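5,10-methylenetetrahydrofolate dehydrogenase (Bombyx mori, PDB 5ZF1) probably catalyses the NADP+-linked oxidation of 5,10-methylenetetrahydrofolate to 5,10-methenyltetrahydrofolate in one-carbon metabolism. Local coordinates at residues B[32-46]-B[85-99]. Numbering follows the deposited sequence. Where two conformers were deposited one is given.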
# COMPACT_ATOMS: atom_id res chain seq x y z
N ALA B 32 -23.94 22.98 -1.74
CA ALA B 32 -22.65 22.95 -2.43
C ALA B 32 -21.57 22.42 -1.49
O ALA B 32 -21.61 22.68 -0.29
CB ALA B 32 -22.27 24.35 -2.93
N PRO B 33 -20.59 21.68 -2.02
CA PRO B 33 -19.53 21.15 -1.16
C PRO B 33 -18.76 22.26 -0.46
O PRO B 33 -18.51 23.31 -1.04
CB PRO B 33 -18.62 20.39 -2.15
CG PRO B 33 -19.44 20.14 -3.34
CD PRO B 33 -20.43 21.30 -3.42
N THR B 34 -18.36 21.99 0.78
CA THR B 34 -17.63 22.95 1.60
C THR B 34 -16.30 22.36 2.04
O THR B 34 -16.23 21.18 2.39
CB THR B 34 -18.43 23.35 2.83
OG1 THR B 34 -18.69 22.18 3.62
CG2 THR B 34 -19.77 23.99 2.42
N ILE B 35 -15.25 23.19 2.02
CA ILE B 35 -13.92 22.81 2.45
C ILE B 35 -13.38 23.85 3.43
O ILE B 35 -13.59 25.06 3.27
CB ILE B 35 -12.95 22.61 1.26
CG1 ILE B 35 -11.57 22.20 1.75
CG2 ILE B 35 -12.85 23.86 0.40
CD1 ILE B 35 -10.60 21.89 0.64
N ARG B 36 -12.70 23.37 4.47
CA ARG B 36 -12.00 24.21 5.42
C ARG B 36 -10.53 23.87 5.35
O ARG B 36 -10.16 22.70 5.50
CB ARG B 36 -12.54 24.01 6.84
CG ARG B 36 -14.03 24.23 6.96
CD ARG B 36 -14.39 25.71 6.82
NE ARG B 36 -15.83 25.93 6.91
CZ ARG B 36 -16.63 26.14 5.87
NH1 ARG B 36 -16.13 26.18 4.63
NH2 ARG B 36 -17.93 26.32 6.06
N CYS B 37 -9.69 24.87 5.11
CA CYS B 37 -8.24 24.69 5.02
C CYS B 37 -7.59 25.33 6.24
O CYS B 37 -7.69 26.55 6.42
CB CYS B 37 -7.69 25.30 3.73
SG CYS B 37 -8.41 24.63 2.20
N ILE B 38 -6.92 24.52 7.06
CA ILE B 38 -6.24 25.02 8.25
C ILE B 38 -4.81 25.37 7.88
O ILE B 38 -4.09 24.55 7.29
CB ILE B 38 -6.28 23.98 9.38
CG1 ILE B 38 -7.72 23.76 9.84
CG2 ILE B 38 -5.42 24.44 10.55
CD1 ILE B 38 -7.86 22.66 10.88
N ILE B 39 -4.41 26.59 8.21
CA ILE B 39 -3.09 27.15 7.93
C ILE B 39 -2.44 27.47 9.27
O ILE B 39 -2.98 28.27 10.05
CB ILE B 39 -3.18 28.43 7.08
CG1 ILE B 39 -3.24 28.12 5.60
CG2 ILE B 39 -1.95 29.29 7.30
CD1 ILE B 39 -1.91 27.66 5.05
N VAL B 40 -1.30 26.85 9.54
CA VAL B 40 -0.57 27.08 10.78
C VAL B 40 0.71 27.82 10.43
O VAL B 40 1.63 27.25 9.82
CB VAL B 40 -0.28 25.77 11.53
CG1 VAL B 40 0.71 26.01 12.66
CG2 VAL B 40 -1.57 25.17 12.07
N GLY B 41 0.78 29.09 10.82
CA GLY B 41 1.96 29.89 10.58
C GLY B 41 1.77 30.87 9.45
O GLY B 41 0.68 31.04 8.89
N ASP B 42 2.88 31.53 9.10
CA ASP B 42 2.88 32.59 8.10
C ASP B 42 3.90 32.32 7.00
O ASP B 42 4.46 33.25 6.42
CB ASP B 42 3.14 33.95 8.74
CG ASP B 42 1.88 34.78 8.88
OD1 ASP B 42 1.10 34.84 7.90
OD2 ASP B 42 1.67 35.37 9.96
N ASP B 43 4.17 31.05 6.71
CA ASP B 43 5.03 30.70 5.58
C ASP B 43 4.43 31.26 4.30
O ASP B 43 3.32 30.86 3.91
CB ASP B 43 5.19 29.19 5.48
CG ASP B 43 6.09 28.77 4.33
OD1 ASP B 43 7.12 29.44 4.11
OD2 ASP B 43 5.76 27.79 3.63
N PRO B 44 5.11 32.19 3.62
CA PRO B 44 4.50 32.81 2.43
C PRO B 44 4.16 31.83 1.32
O PRO B 44 3.21 32.07 0.56
CB PRO B 44 5.57 33.83 1.98
CG PRO B 44 6.84 33.35 2.61
CD PRO B 44 6.44 32.74 3.91
N ALA B 45 4.90 30.72 1.21
CA ALA B 45 4.60 29.73 0.18
C ALA B 45 3.36 28.92 0.54
O ALA B 45 2.55 28.59 -0.34
CB ALA B 45 5.79 28.81 -0.04
N SER B 46 3.18 28.59 1.82
CA SER B 46 1.99 27.87 2.24
C SER B 46 0.73 28.70 2.06
O SER B 46 -0.36 28.13 1.92
CB SER B 46 2.12 27.44 3.70
OG SER B 46 3.43 26.97 3.97
N LEU B 85 -14.34 20.52 13.60
CA LEU B 85 -14.72 20.47 12.19
C LEU B 85 -15.26 19.10 11.82
O LEU B 85 -16.17 18.99 10.99
CB LEU B 85 -13.51 20.83 11.32
CG LEU B 85 -13.00 22.27 11.46
CD1 LEU B 85 -11.64 22.43 10.80
CD2 LEU B 85 -14.01 23.24 10.83
N ASN B 86 -14.73 18.04 12.46
CA ASN B 86 -15.25 16.69 12.25
C ASN B 86 -16.73 16.62 12.60
O ASN B 86 -17.51 15.97 11.90
CB ASN B 86 -14.47 15.68 13.09
CG ASN B 86 -13.09 15.36 12.51
OD1 ASN B 86 -12.79 15.64 11.35
ND2 ASN B 86 -12.24 14.74 13.34
N GLU B 87 -17.15 17.28 13.69
CA GLU B 87 -18.52 17.18 14.16
C GLU B 87 -19.45 18.22 13.55
O GLU B 87 -20.65 18.20 13.84
CB GLU B 87 -18.56 17.28 15.69
CG GLU B 87 -17.68 16.25 16.37
CD GLU B 87 -17.47 16.54 17.85
OE1 GLU B 87 -17.92 17.60 18.32
OE2 GLU B 87 -16.86 15.70 18.54
N ASP B 88 -18.94 19.12 12.71
CA ASP B 88 -19.73 20.18 12.10
C ASP B 88 -20.31 19.70 10.77
O ASP B 88 -19.59 19.61 9.77
CB ASP B 88 -18.86 21.42 11.91
CG ASP B 88 -19.65 22.63 11.44
OD1 ASP B 88 -20.78 22.46 10.94
OD2 ASP B 88 -19.12 23.75 11.58
N ASN B 89 -21.62 19.42 10.76
CA ASN B 89 -22.29 18.90 9.56
C ASN B 89 -22.29 19.88 8.40
O ASN B 89 -22.64 19.49 7.28
CB ASN B 89 -23.74 18.53 9.90
CG ASN B 89 -23.86 17.17 10.57
OD1 ASN B 89 -22.87 16.44 10.69
ND2 ASN B 89 -25.07 16.83 11.00
N SER B 90 -21.94 21.15 8.62
CA SER B 90 -21.85 22.12 7.54
C SER B 90 -20.51 22.08 6.83
O SER B 90 -20.31 22.84 5.88
CB SER B 90 -22.11 23.53 8.07
OG SER B 90 -21.02 23.96 8.87
N VAL B 91 -19.59 21.23 7.29
CA VAL B 91 -18.26 21.10 6.71
C VAL B 91 -18.16 19.73 6.07
O VAL B 91 -18.39 18.71 6.73
CB VAL B 91 -17.17 21.29 7.77
CG1 VAL B 91 -15.79 20.99 7.18
CG2 VAL B 91 -17.24 22.71 8.37
N ASP B 92 -17.86 19.70 4.77
CA ASP B 92 -17.73 18.45 4.03
C ASP B 92 -16.30 17.97 3.91
O ASP B 92 -16.05 16.76 3.85
CB ASP B 92 -18.32 18.59 2.62
CG ASP B 92 -19.77 18.99 2.64
OD1 ASP B 92 -20.54 18.44 3.45
OD2 ASP B 92 -20.14 19.87 1.84
N GLY B 93 -15.34 18.90 3.87
CA GLY B 93 -13.95 18.54 3.67
C GLY B 93 -13.03 19.33 4.57
O GLY B 93 -13.25 20.51 4.82
N ILE B 94 -11.98 18.68 5.06
CA ILE B 94 -11.00 19.30 5.94
C ILE B 94 -9.62 19.04 5.36
O ILE B 94 -9.28 17.89 5.07
CB ILE B 94 -11.08 18.77 7.38
CG1 ILE B 94 -12.45 19.05 8.00
CG2 ILE B 94 -9.94 19.37 8.21
CD1 ILE B 94 -12.85 18.07 9.11
N LEU B 95 -8.83 20.10 5.21
CA LEU B 95 -7.44 20.01 4.80
C LEU B 95 -6.57 20.71 5.84
O LEU B 95 -6.95 21.75 6.37
CB LEU B 95 -7.19 20.68 3.45
CG LEU B 95 -7.60 20.08 2.11
CD1 LEU B 95 -7.08 20.99 0.99
CD2 LEU B 95 -7.06 18.66 1.95
N VAL B 96 -5.40 20.14 6.11
CA VAL B 96 -4.36 20.83 6.87
C VAL B 96 -3.20 21.08 5.92
O VAL B 96 -2.65 20.14 5.34
CB VAL B 96 -3.93 20.02 8.10
CG1 VAL B 96 -2.85 20.76 8.88
CG2 VAL B 96 -5.14 19.77 8.99
N GLN B 97 -2.83 22.35 5.75
CA GLN B 97 -1.71 22.69 4.88
C GLN B 97 -0.42 22.10 5.45
O GLN B 97 -0.13 22.25 6.64
CB GLN B 97 -1.58 24.21 4.74
CG GLN B 97 -0.45 24.67 3.84
CD GLN B 97 -0.64 24.23 2.40
OE1 GLN B 97 -1.70 24.41 1.82
NE2 GLN B 97 0.41 23.66 1.81
N LEU B 98 0.36 21.45 4.59
CA LEU B 98 1.37 20.49 5.04
C LEU B 98 2.79 21.03 5.17
O LEU B 98 3.75 20.35 4.78
CB LEU B 98 1.38 19.28 4.11
CG LEU B 98 1.82 18.02 4.85
CD1 LEU B 98 1.03 17.92 6.14
CD2 LEU B 98 1.63 16.79 3.99
N PRO B 99 2.98 22.24 5.67
CA PRO B 99 4.16 22.49 6.51
C PRO B 99 3.74 22.86 7.92
O PRO B 99 3.49 24.04 8.22
CB PRO B 99 4.89 23.63 5.79
CG PRO B 99 3.96 24.06 4.66
CD PRO B 99 2.62 23.47 4.95
O HOH W 1 0.21 25.14 8.09
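Arg36 against Val91 and Ile38 against Leu85 carry one face of a parallel strand pair (34-40 with 93-96, axes 18° apart); Arg36 and Ile38 bury the most surface, and Leu95, on the other face, the next most. Arg36 CG, placed beside the backbone N by chi1 (-56°), lies 3.7 Å from Val91 CG1, and the chain then bends at chi2, bringing NE to 3.8 Å from Val91 CG2. Its NH1 donates to Ile35 O from above the carbonyl plane, which helps fix the guanidinium. Ile38 and Leu85 run alongside each other with opposite headings, their CD1 atoms 3.8 Å apart, which brings Leu85 of helix 75-87 onto the face that carries Arg36 and Ile38. On the reverse face Leu95 CD1 meets Ile35 CD1 at 3.7 Å. Between the faces runs a parallel ladder: Leu95 N to Arg36 O is nearly straight (171°), as is Ile38 N to Leu95 O. At the strand entrance Thr34 OG1 donates to Ser90 O (2.9 Å) and accepts from Asp92 N (2.9 Å), while Asp92 OD2 takes Thr34 N on its anti side (3.0 Å). A valine in place of Thr34 would probably leave Ser90 O without this donor and Asp92 N with only its weak bond to Thr34 O among the two segments. The centre strand, also bonded to strand 63-69, is thus joined to the edge strand 93-96 of the catalytic domain by backbone bonds flanked by largely aliphatic packing, with cross-strand polar side-chain bonds concentrated at the entrance.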